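Local coordinates for NAD(P)H dehydrogenase (quinone) (Mycobacterium tuberculosis, PDB 1XDI), which reduces quinones such as menadione with NADH or NADPH through a bound FAD and may help the bacterium resist reactive oxygen intermediates, at residues S51-A56 and H87-T92; S82-H87 and D177-P182. One frame throughout, in Å; residues are numbered along the deposited sequence.

Interaction 1: residues S51-A56 and H87-T92; sequences SKTFIA and HARVKT. With FAD (flavin-adenine dinucleotide), chain C.
Phe54 and Val90 meet because their side-chain torsions turn them into the gap between two helices. The Phe54 ring swings opposite its own main-chain nitrogen (chi1 -172°), while chi1 of 165° leaves Val90 CG2 beside its own nitrogen and aimed at the other helix. Val90 CG2 rests 3.9 Å from Phe54 N and meets the phenyl ring at its edge, near its plane. Farther out, the phenyl and the imidazole of His87 lie side by side and point the same way, with Phe54 CE1 at the imidazole's edge. Thr53 faces Val90, its CB 4.3 Å from Val90 CG2. The Thr53 methyl CG2 also sits over one face of the Arg89 guanidinium, 4.1 Å above its plane and displaced toward the rim.

Helix 48-64 and helix 83-107 run roughly antiparallel here, their local axes 9.1 Å apart at an angle of 145°. Polar ends are satisfied elsewhere: Thr53 OG1 bonds to Val49 O, and Arg89 to Ser57 OG and to Met394 O of the second subunit. On the flavin side of helix 48-64, Lys52 NZ donates to FAD N5 at 3.1 Å and weakly to O4. NZ also forms a salt bridge with Glu196, a lysine-glutamate pair as in other flavoprotein disulfide reductases. One helix therefore divides its chemistry: apolar contacts and a methyl over a guanidinium meet helix 83-107, while on another side the lysine N-H reaches FAD N5, at the redox-active edge of the isoalloxazine.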
ATOM      1  N   SER A  51     -11.781  -5.334 -36.984  1.00  5.06           N
ATOM      2  CA  SER A  51     -13.175  -5.143 -36.520  1.00  6.21           C
ATOM      3  C   SER A  51     -13.355  -3.796 -35.796  1.00  8.08           C
ATOM      4  O   SER A  51     -14.333  -3.077 -36.070  1.00  9.32           O
ATOM      5  CB  SER A  51     -13.666  -6.266 -35.592  1.00  4.11           C
ATOM      6  OG  SER A  51     -12.651  -6.684 -34.681  1.00  6.78           O
ATOM      7  N   LYS A  52     -12.424  -3.441 -34.896  1.00  7.65           N
ATOM      8  CA  LYS A  52     -12.510  -2.177 -34.178  1.00  6.23           C
ATOM      9  C   LYS A  52     -12.409  -1.030 -35.155  1.00  5.23           C
ATOM     10  O   LYS A  52     -13.037  -0.001 -34.948  1.00  4.40           O
ATOM     11  CB  LYS A  52     -11.413  -2.046 -33.095  1.00  8.83           C
ATOM     12  CG  LYS A  52     -11.750  -2.633 -31.665  1.00  7.84           C
ATOM     13  CD  LYS A  52     -11.839  -4.144 -31.652  1.00  7.30           C
ATOM     14  CE  LYS A  52     -13.239  -4.634 -31.313  1.00  6.58           C
ATOM     15  NZ  LYS A  52     -13.390  -6.103 -31.539  1.00  4.44           N
ATOM     16  N   THR A  53     -11.631  -1.196 -36.217  1.00  4.73           N
ATOM     17  CA  THR A  53     -11.512  -0.133 -37.212  1.00  5.84           C
ATOM     18  C   THR A  53     -12.862  -0.042 -37.900  1.00  7.23           C
ATOM     19  O   THR A  53     -13.511   1.017 -37.916  1.00  7.81           O
ATOM     20  CB  THR A  53     -10.433  -0.456 -38.238  1.00  5.30           C
ATOM     21  OG1 THR A  53      -9.304  -0.949 -37.522  1.00  6.14           O
ATOM     22  CG2 THR A  53      -9.988   0.785 -39.041  1.00  1.02           C
ATOM     23  N   PHE A  54     -13.300  -1.165 -38.450  1.00  7.84           N
ATOM     24  CA  PHE A  54     -14.612  -1.238 -39.114  1.00  8.36           C
ATOM     25  C   PHE A  54     -15.697  -0.583 -38.262  1.00  8.25           C
ATOM     26  O   PHE A  54     -16.461   0.242 -38.752  1.00  8.21           O
ATOM     27  CB  PHE A  54     -15.003  -2.704 -39.370  1.00  7.98           C
ATOM     28  CG  PHE A  54     -16.216  -2.863 -40.190  1.00  5.68           C
ATOM     29  CD1 PHE A  54     -16.172  -2.630 -41.536  1.00  4.11           C
ATOM     30  CD2 PHE A  54     -17.436  -3.199 -39.595  1.00  6.61           C
ATOM     31  CE1 PHE A  54     -17.357  -2.727 -42.316  1.00  5.81           C
ATOM     32  CE2 PHE A  54     -18.629  -3.296 -40.371  1.00  6.74           C
ATOM     33  CZ  PHE A  54     -18.587  -3.055 -41.733  1.00  4.04           C
ATOM     34  N   ILE A  55     -15.743  -0.952 -36.983  1.00  8.83           N
ATOM     35  CA  ILE A  55     -16.738  -0.439 -36.042  1.00  9.06           C
ATOM     36  C   ILE A  55     -16.597   1.042 -35.776  1.00 10.73           C
ATOM     37  O   ILE A  55     -17.602   1.717 -35.556  1.00 11.08           O
ATOM     38  CB  ILE A  55     -16.705  -1.223 -34.700  1.00  6.95           C
ATOM     39  CG1 ILE A  55     -17.315  -2.617 -34.885  1.00  6.32           C
ATOM     40  CG2 ILE A  55     -17.432  -0.499 -33.669  1.00  4.03           C
ATOM     41  CD1 ILE A  55     -17.250  -3.511 -33.656  1.00  4.04           C
ATOM     42  N   ALA A  56     -15.372   1.552 -35.822  1.00 11.72           N
ATOM     43  CA  ALA A  56     -15.129   2.978 -35.583  1.00 13.83           C
ATOM     44  C   ALA A  56     -15.655   3.824 -36.724  1.00 15.24           C
ATOM     45  O   ALA A  56     -16.116   4.945 -36.515  1.00 14.82           O
ATOM     46  CB  ALA A  56     -13.645   3.245 -35.408  1.00 13.70           C
ATOM     47  N   HIS A  87     -13.567  -0.392 -46.100  1.00  5.52           N
ATOM     48  CA  HIS A  87     -12.738  -1.605 -46.165  1.00  4.17           C
ATOM     49  C   HIS A  87     -11.261  -1.205 -46.459  1.00  3.54           C
ATOM     50  O   HIS A  87     -10.324  -1.680 -45.842  1.00  2.24           O
ATOM     51  CB  HIS A  87     -13.273  -2.533 -47.272  1.00  4.55           C
ATOM     52  CG  HIS A  87     -14.567  -3.217 -46.940  1.00  7.04           C
ATOM     53  ND1 HIS A  87     -15.173  -4.111 -47.798  1.00  7.70           N
ATOM     54  CD2 HIS A  87     -15.309  -3.236 -45.802  1.00  7.93           C
ATOM     55  CE1 HIS A  87     -16.216  -4.659 -47.198  1.00  6.97           C
ATOM     56  NE2 HIS A  87     -16.322  -4.148 -45.985  1.00  6.80           N
ATOM     57  N   ALA A  88     -11.060  -0.301 -47.406  1.00  4.59           N
ATOM     58  CA  ALA A  88      -9.717   0.126 -47.776  1.00  4.39           C
ATOM     59  C   ALA A  88      -9.008   0.738 -46.550  1.00  5.94           C
ATOM     60  O   ALA A  88      -7.758   0.662 -46.392  1.00  5.95           O
ATOM     61  CB  ALA A  88      -9.804   1.108 -48.900  1.00  1.00           C
ATOM     62  N   ARG A  89      -9.813   1.349 -45.680  1.00  6.57           N
ATOM     63  CA  ARG A  89      -9.264   1.979 -44.498  1.00  6.44           C
ATOM     64  C   ARG A  89      -9.005   0.876 -43.534  1.00  7.07           C
ATOM     65  O   ARG A  89      -8.096   0.960 -42.701  1.00  8.58           O
ATOM     66  CB  ARG A  89     -10.220   2.943 -43.874  1.00  5.25           C
ATOM     67  CG  ARG A  89      -9.649   3.538 -42.675  1.00  7.65           C
ATOM     68  CD  ARG A  89     -10.747   4.094 -41.766  1.00 13.23           C
ATOM     69  NE  ARG A  89     -10.169   4.855 -40.664  1.00 15.28           N
ATOM     70  CZ  ARG A  89     -10.752   5.069 -39.492  1.00 16.68           C
ATOM     71  NH1 ARG A  89     -11.969   4.583 -39.223  1.00 16.48           N
ATOM     72  NH2 ARG A  89     -10.091   5.776 -38.578  1.00 17.46           N
ATOM     73  N   VAL A  90      -9.791  -0.186 -43.648  1.00  5.86           N
ATOM     74  CA  VAL A  90      -9.584  -1.289 -42.745  1.00  4.35           C
ATOM     75  C   VAL A  90      -8.282  -1.981 -43.058  1.00  5.10           C
ATOM     76  O   VAL A  90      -7.517  -2.251 -42.144  1.00  5.54           O
ATOM     77  CB  VAL A  90     -10.757  -2.261 -42.788  1.00  2.52           C
ATOM     78  CG1 VAL A  90     -10.414  -3.619 -42.127  1.00  1.00           C
ATOM     79  CG2 VAL A  90     -11.884  -1.601 -42.089  1.00  2.66           C
ATOM     80  N   LYS A  91      -7.984  -2.242 -44.329  1.00  5.33           N
ATOM     81  CA  LYS A  91      -6.741  -2.943 -44.583  1.00  6.37           C
ATOM     82  C   LYS A  91      -5.611  -1.982 -44.331  1.00  6.04           C
ATOM     83  O   LYS A  91      -4.692  -2.272 -43.581  1.00  7.03           O
ATOM     84  CB  LYS A  91      -6.662  -3.480 -46.007  1.00  4.98           C
ATOM     85  CG  LYS A  91      -7.908  -4.088 -46.454  1.00  6.71           C
ATOM     86  CD  LYS A  91      -7.860  -5.583 -46.512  1.00 10.06           C
ATOM     87  CE  LYS A  91      -9.295  -6.175 -46.834  1.00 12.15           C
ATOM     88  NZ  LYS A  91      -9.981  -5.637 -48.121  1.00 12.18           N
ATOM     89  N   THR A  92      -5.704  -0.820 -44.937  1.00  5.36           N
ATOM     90  CA  THR A  92      -4.663   0.192 -44.793  1.00  5.13           C
ATOM     91  C   THR A  92      -4.138   0.480 -43.353  1.00  4.07           C
ATOM     92  O   THR A  92      -2.914   0.470 -43.121  1.00  2.55           O
ATOM     93  CB  THR A  92      -5.143   1.497 -45.522  1.00  5.04           C
ATOM     94  OG1 THR A  92      -4.381   1.616 -46.706  1.00  1.47           O
ATOM     95  CG2 THR A  92      -5.000   2.765 -44.644  1.00  4.27           C
TER
HETATM   96  PA  FAD C 999      -2.290 -14.214 -32.854  1.00 10.91           P
HETATM   97  O1A FAD C 999      -3.479 -15.004 -33.385  1.00 12.95           O
HETATM   98  O2A FAD C 999      -2.475 -12.702 -32.744  1.00  8.28           O
HETATM   99  O5B FAD C 999      -1.145 -14.548 -33.804  1.00 10.84           O
HETATM  100  C5B FAD C 999      -0.201 -15.616 -33.692  1.00 10.03           C
HETATM  101  C4B FAD C 999       0.513 -15.441 -35.015  1.00  9.05           C
HETATM  102  O4B FAD C 999       1.569 -16.354 -35.170  1.00  8.22           O
HETATM  103  C3B FAD C 999      -0.352 -15.583 -36.379  1.00  8.19           C
HETATM  104  O3B FAD C 999      -0.813 -14.337 -36.904  1.00  3.90           O
HETATM  105  C2B FAD C 999       0.499 -16.305 -37.312  1.00 10.30           C
HETATM  106  O2B FAD C 999       1.107 -15.590 -38.391  1.00 12.96           O
HETATM  107  C1B FAD C 999       1.608 -16.902 -36.483  1.00 10.01           C
HETATM  108  N9A FAD C 999       1.749 -18.304 -36.480  1.00  7.28           N
HETATM  109  C8A FAD C 999       0.868 -19.361 -36.369  1.00  8.87           C
HETATM  110  N7A FAD C 999       1.444 -20.534 -36.437  1.00  8.41           N
HETATM  111  C5A FAD C 999       2.767 -20.249 -36.601  1.00  8.16           C
HETATM  112  C6A FAD C 999       3.926 -21.030 -36.750  1.00  6.99           C
HETATM  113  N6A FAD C 999       3.900 -22.347 -36.751  1.00  5.33           N
HETATM  114  N1A FAD C 999       5.134 -20.380 -36.900  1.00  5.89           N
HETATM  115  C2A FAD C 999       5.218 -19.040 -36.905  1.00  5.45           C
HETATM  116  N3A FAD C 999       4.126 -18.195 -36.764  1.00  7.49           N
HETATM  117  C4A FAD C 999       2.927 -18.969 -36.621  1.00  7.96           C
HETATM  118  N1  FAD C 999      -8.812  -9.250 -28.079  1.00  5.54           N
HETATM  119  C2  FAD C 999      -8.802  -8.089 -27.356  1.00  6.11           C
HETATM  120  O2  FAD C 999      -8.050  -7.940 -26.374  1.00  9.84           O
HETATM  121  N3  FAD C 999      -9.647  -7.068 -27.730  1.00  3.02           N
HETATM  122  C4  FAD C 999     -10.514  -7.090 -28.787  1.00  1.67           C
HETATM  123  O4  FAD C 999     -11.213  -6.104 -29.018  1.00  2.12           O
HETATM  124  C4X FAD C 999     -10.521  -8.223 -29.485  1.00  3.89           C
HETATM  125  N5  FAD C 999     -11.411  -8.263 -30.596  1.00  5.44           N
HETATM  126  C5X FAD C 999     -11.417  -9.468 -31.345  1.00  5.92           C
HETATM  127  C6  FAD C 999     -12.251  -9.592 -32.478  1.00  6.94           C
HETATM  128  C7  FAD C 999     -12.304 -10.773 -33.264  1.00  7.15           C
HETATM  129  C7M FAD C 999     -13.232 -10.845 -34.501  1.00  7.14           C
HETATM  130  C8  FAD C 999     -11.486 -11.872 -32.867  1.00  5.29           C
HETATM  131  C8M FAD C 999     -11.476 -13.192 -33.620  1.00  5.84           C
HETATM  132  C9  FAD C 999     -10.655 -11.781 -31.789  1.00  4.69           C
HETATM  133  C9A FAD C 999     -10.569 -10.623 -31.025  1.00  4.23           C
HETATM  134  N10 FAD C 999      -9.682 -10.456 -29.857  1.00  4.19           N
HETATM  135  C10 FAD C 999      -9.658  -9.300 -29.129  1.00  4.98           C
HETATM  136  C1' FAD C 999      -8.832 -11.547 -29.562  1.00  2.93           C
HETATM  137  C2' FAD C 999      -7.372 -11.312 -29.816  1.00  3.17           C
HETATM  138  O2' FAD C 999      -7.200 -10.894 -31.215  1.00  1.51           O
HETATM  139  C3' FAD C 999      -6.536 -12.536 -29.565  1.00  4.07           C
HETATM  140  O3' FAD C 999      -6.572 -12.815 -28.189  1.00  2.64           O
HETATM  141  C4' FAD C 999      -5.060 -12.385 -29.873  1.00  5.47           C
HETATM  142  O4' FAD C 999      -5.078 -12.140 -31.330  1.00  9.05           O
HETATM  143  C5' FAD C 999      -4.213 -13.555 -29.750  1.00  5.80           C
HETATM  144  O5' FAD C 999      -2.865 -13.169 -29.976  1.00  8.14           O
HETATM  145  P   FAD C 999      -1.678 -14.175 -30.098  1.00  6.72           P
HETATM  146  O1P FAD C 999      -0.525 -13.357 -30.195  1.00  7.89           O
HETATM  147  O2P FAD C 999      -1.671 -15.239 -29.071  1.00  8.26           O
HETATM  148  O3P FAD C 999      -2.028 -14.842 -31.444  1.00  8.64           O

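Interaction 2: residues S82-H87 and D177-P182; sequences SLPQIH and DLDALP
The side chains of Leu83 and Leu181 pass each other at a slant, the CD2 methyl of Leu181 lying against the CG and CD2 of Leu83 and the two CG atoms standing 4.1 Å apart. The other branch of Leu83 takes a different direction: its CD1 lies near Leu178 O and Ala180 N in the main chain of the facing loop, though its exact place is uncertain. Next to it, Pro84 and Asp179 meet at about a right angle. Asp179 CB leaves the main chain away from the helix, yet chi1 of -79° brings the carboxylate back, with OD1 3.7 Å from Pro84 CG; Asp179 O lies equally close to that ring carbon.

Residues 83-87 form the first turn of helix 83-107, with Ser82 at the N-cap position; the capping bond from Gln85 N to Ser82 OG is long, weak and doubtful. This helix belongs to the FAD-binding part of the molecule. The facing loop leads from strand 169-171 to strand 185-188 in the second parallel sheet, the Rossmann-type unit that in this family binds the pyridine nucleotide.

One turn on, the imidazole of His87 presents an edge to Leu178, whose carbonyl oxygen lies near the ring plane. The isobutyl group of Leu178 continues onto His270 of strand 270-273. Leu204 touches both Leu83 and Leu181, extending the apolar cluster, and Phe54 of helix 48-64 also packs against Leu83. Across the helix start, Ser82 and Gln85 pack on His73 and Pro68, respectively, of the second subunit.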
ATOM      1  N   SER A  82     -19.910   4.588 -48.593  1.00 24.22           N
ATOM      2  CA  SER A  82     -19.014   3.876 -49.509  1.00 21.60           C
ATOM      3  C   SER A  82     -18.251   2.702 -48.938  1.00 20.15           C
ATOM      4  O   SER A  82     -17.062   2.823 -48.677  1.00 21.82           O
ATOM      5  CB  SER A  82     -17.983   4.830 -50.071  1.00 20.42           C
ATOM      6  OG  SER A  82     -17.011   4.051 -50.720  1.00 18.97           O
ATOM      7  N   LEU A  83     -18.897   1.561 -48.780  1.00 17.96           N
ATOM      8  CA  LEU A  83     -18.229   0.397 -48.190  1.00 16.41           C
ATOM      9  C   LEU A  83     -16.782   0.136 -48.655  1.00 14.73           C
ATOM     10  O   LEU A  83     -15.916  -0.123 -47.836  1.00 13.83           O
ATOM     11  CB  LEU A  83     -19.105  -0.865 -48.383  1.00 15.53           C
ATOM     12  CG  LEU A  83     -19.372  -1.837 -47.225  1.00 14.28           C
ATOM     13  CD1 LEU A  83     -18.709  -3.076 -47.606  1.00 14.53           C
ATOM     14  CD2 LEU A  83     -18.861  -1.369 -45.857  1.00 15.24           C
ATOM     15  N   PRO A  84     -16.499   0.240 -49.958  1.00 13.75           N
ATOM     16  CA  PRO A  84     -15.130  -0.014 -50.381  1.00 14.07           C
ATOM     17  C   PRO A  84     -14.085   0.882 -49.747  1.00 14.51           C
ATOM     18  O   PRO A  84     -12.975   0.411 -49.460  1.00 14.69           O
ATOM     19  CB  PRO A  84     -15.191   0.151 -51.885  1.00 12.59           C
ATOM     20  CG  PRO A  84     -16.549  -0.226 -52.212  1.00 13.28           C
ATOM     21  CD  PRO A  84     -17.338   0.483 -51.132  1.00 13.73           C
ATOM     22  N   GLN A  85     -14.380   2.161 -49.547  1.00 14.26           N
ATOM     23  CA  GLN A  85     -13.347   2.962 -48.909  1.00 14.75           C
ATOM     24  C   GLN A  85     -13.249   2.651 -47.396  1.00 13.29           C
ATOM     25  O   GLN A  85     -12.158   2.775 -46.811  1.00 12.83           O
ATOM     26  CB  GLN A  85     -13.471   4.472 -49.202  1.00 15.30           C
ATOM     27  CG  GLN A  85     -14.834   5.016 -49.319  1.00 21.93           C
ATOM     28  CD  GLN A  85     -14.839   6.452 -49.880  1.00 25.07           C
ATOM     29  OE1 GLN A  85     -14.449   7.403 -49.190  1.00 26.53           O
ATOM     30  NE2 GLN A  85     -15.285   6.607 -51.137  1.00 26.10           N
ATOM     31  N   ILE A  86     -14.346   2.212 -46.769  1.00 10.34           N
ATOM     32  CA  ILE A  86     -14.275   1.837 -45.360  1.00  7.50           C
ATOM     33  C   ILE A  86     -13.301   0.636 -45.284  1.00  7.08           C
ATOM     34  O   ILE A  86     -12.335   0.646 -44.491  1.00  7.29           O
ATOM     35  CB  ILE A  86     -15.652   1.392 -44.805  1.00  5.97           C
ATOM     36  CG1 ILE A  86     -16.527   2.591 -44.538  1.00  3.10           C
ATOM     37  CG2 ILE A  86     -15.488   0.593 -43.512  1.00  4.51           C
ATOM     38  CD1 ILE A  86     -17.970   2.196 -44.412  1.00  2.68           C
ATOM     39  N   HIS A  87     -13.567  -0.392 -46.100  1.00  5.52           N
ATOM     40  CA  HIS A  87     -12.738  -1.605 -46.165  1.00  4.17           C
ATOM     41  C   HIS A  87     -11.261  -1.205 -46.459  1.00  3.54           C
ATOM     42  O   HIS A  87     -10.324  -1.680 -45.842  1.00  2.24           O
ATOM     43  CB  HIS A  87     -13.273  -2.533 -47.272  1.00  4.55           C
ATOM     44  CG  HIS A  87     -14.567  -3.217 -46.940  1.00  7.04           C
ATOM     45  ND1 HIS A  87     -15.173  -4.111 -47.798  1.00  7.70           N
ATOM     46  CD2 HIS A  87     -15.309  -3.236 -45.802  1.00  7.93           C
ATOM     47  CE1 HIS A  87     -16.216  -4.659 -47.198  1.00  6.97           C
ATOM     48  NE2 HIS A  87     -16.322  -4.148 -45.985  1.00  6.80           N
ATOM     49  N   ASP A 177     -13.990  -7.957 -47.800  1.00 14.56           N
ATOM     50  CA  ASP A 177     -13.788  -8.276 -49.182  1.00 14.89           C
ATOM     51  C   ASP A 177     -14.998  -7.969 -50.025  1.00 15.69           C
ATOM     52  O   ASP A 177     -14.931  -8.052 -51.246  1.00 16.63           O
ATOM     53  CB  ASP A 177     -13.485  -9.722 -49.294  1.00 17.14           C
ATOM     54  CG  ASP A 177     -12.232 -10.063 -48.607  1.00 19.55           C
ATOM     55  OD1 ASP A 177     -11.401  -9.136 -48.484  1.00 21.94           O
ATOM     56  OD2 ASP A 177     -12.067 -11.239 -48.224  1.00 21.66           O
ATOM     57  N   LEU A 178     -16.110  -7.640 -49.375  1.00 16.71           N
ATOM     58  CA  LEU A 178     -17.350  -7.307 -50.053  1.00 18.32           C
ATOM     59  C   LEU A 178     -17.270  -5.880 -50.575  1.00 20.22           C
ATOM     60  O   LEU A 178     -16.657  -5.021 -49.923  1.00 20.42           O
ATOM     61  CB  LEU A 178     -18.523  -7.351 -49.088  1.00 18.06           C
ATOM     62  CG  LEU A 178     -18.751  -8.534 -48.175  1.00 18.89           C
ATOM     63  CD1 LEU A 178     -19.821  -8.108 -47.226  1.00 19.36           C
ATOM     64  CD2 LEU A 178     -19.194  -9.798 -48.925  1.00 18.59           C
ATOM     65  N   ASP A 179     -17.912  -5.612 -51.719  1.00 21.06           N
ATOM     66  CA  ASP A 179     -17.918  -4.257 -52.267  1.00 22.11           C
ATOM     67  C   ASP A 179     -19.249  -3.561 -52.100  1.00 20.67           C
ATOM     68  O   ASP A 179     -19.478  -2.488 -52.678  1.00 21.52           O
ATOM     69  CB  ASP A 179     -17.532  -4.255 -53.735  1.00 25.70           C
ATOM     70  CG  ASP A 179     -16.030  -4.373 -53.928  1.00 30.93           C
ATOM     71  OD1 ASP A 179     -15.273  -3.476 -53.413  1.00 33.25           O
ATOM     72  OD2 ASP A 179     -15.611  -5.365 -54.596  1.00 33.49           O
ATOM     73  N   ALA A 180     -20.135  -4.167 -51.314  1.00 17.84           N
ATOM     74  CA  ALA A 180     -21.446  -3.580 -51.068  1.00 15.75           C
ATOM     75  C   ALA A 180     -22.090  -4.100 -49.803  1.00 14.84           C
ATOM     76  O   ALA A 180     -21.897  -5.252 -49.435  1.00 16.55           O
ATOM     77  CB  ALA A 180     -22.344  -3.839 -52.235  1.00 14.31           C
ATOM     78  N   LEU A 181     -22.857  -3.265 -49.122  1.00 13.06           N
ATOM     79  CA  LEU A 181     -23.530  -3.732 -47.916  1.00 11.82           C
ATOM     80  C   LEU A 181     -24.523  -4.866 -48.203  1.00 11.32           C
ATOM     81  O   LEU A 181     -25.254  -4.845 -49.162  1.00 13.79           O
ATOM     82  CB  LEU A 181     -24.283  -2.593 -47.239  1.00  8.66           C
ATOM     83  CG  LEU A 181     -23.443  -1.459 -46.686  1.00  7.14           C
ATOM     84  CD1 LEU A 181     -24.363  -0.555 -45.909  1.00  9.01           C
ATOM     85  CD2 LEU A 181     -22.338  -1.972 -45.774  1.00  6.62           C
ATOM     86  N   PRO A 182     -24.548  -5.879 -47.373  1.00 11.52           N
ATOM     87  CA  PRO A 182     -25.490  -6.959 -47.621  1.00 11.70           C
ATOM     88  C   PRO A 182     -26.927  -6.478 -47.569  1.00 11.82           C
ATOM     89  O   PRO A 182     -27.243  -5.531 -46.880  1.00 12.17           O
ATOM     90  CB  PRO A 182     -25.182  -7.911 -46.479  1.00 13.11           C
ATOM     91  CG  PRO A 182     -23.671  -7.774 -46.365  1.00 11.98           C
ATOM     92  CD  PRO A 182     -23.564  -6.270 -46.352  1.00 12.69           C
TER

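How the interactions relate
From the N terminus the chain first lays down helix 48-64, then returns with helix 83-107, so interaction 1 closes a loop of 30 residues between 51-56 and 87-92, of which 74-79 are not modelled. Interaction 2 starts inside that loop, at 82-87, and is completed by 177-182, with 89 residues between, after the chain has built further strands; the two loops therefore cross. His87 belongs to both, and the centres lie 10 Å apart. Phe54 of interaction 1 touches Ile86 of interaction 2. Together they join two helices of the FAD-binding part to the loop between strands 169-171 and 185-188 of the second parallel sheet, and both also contact the second subunit.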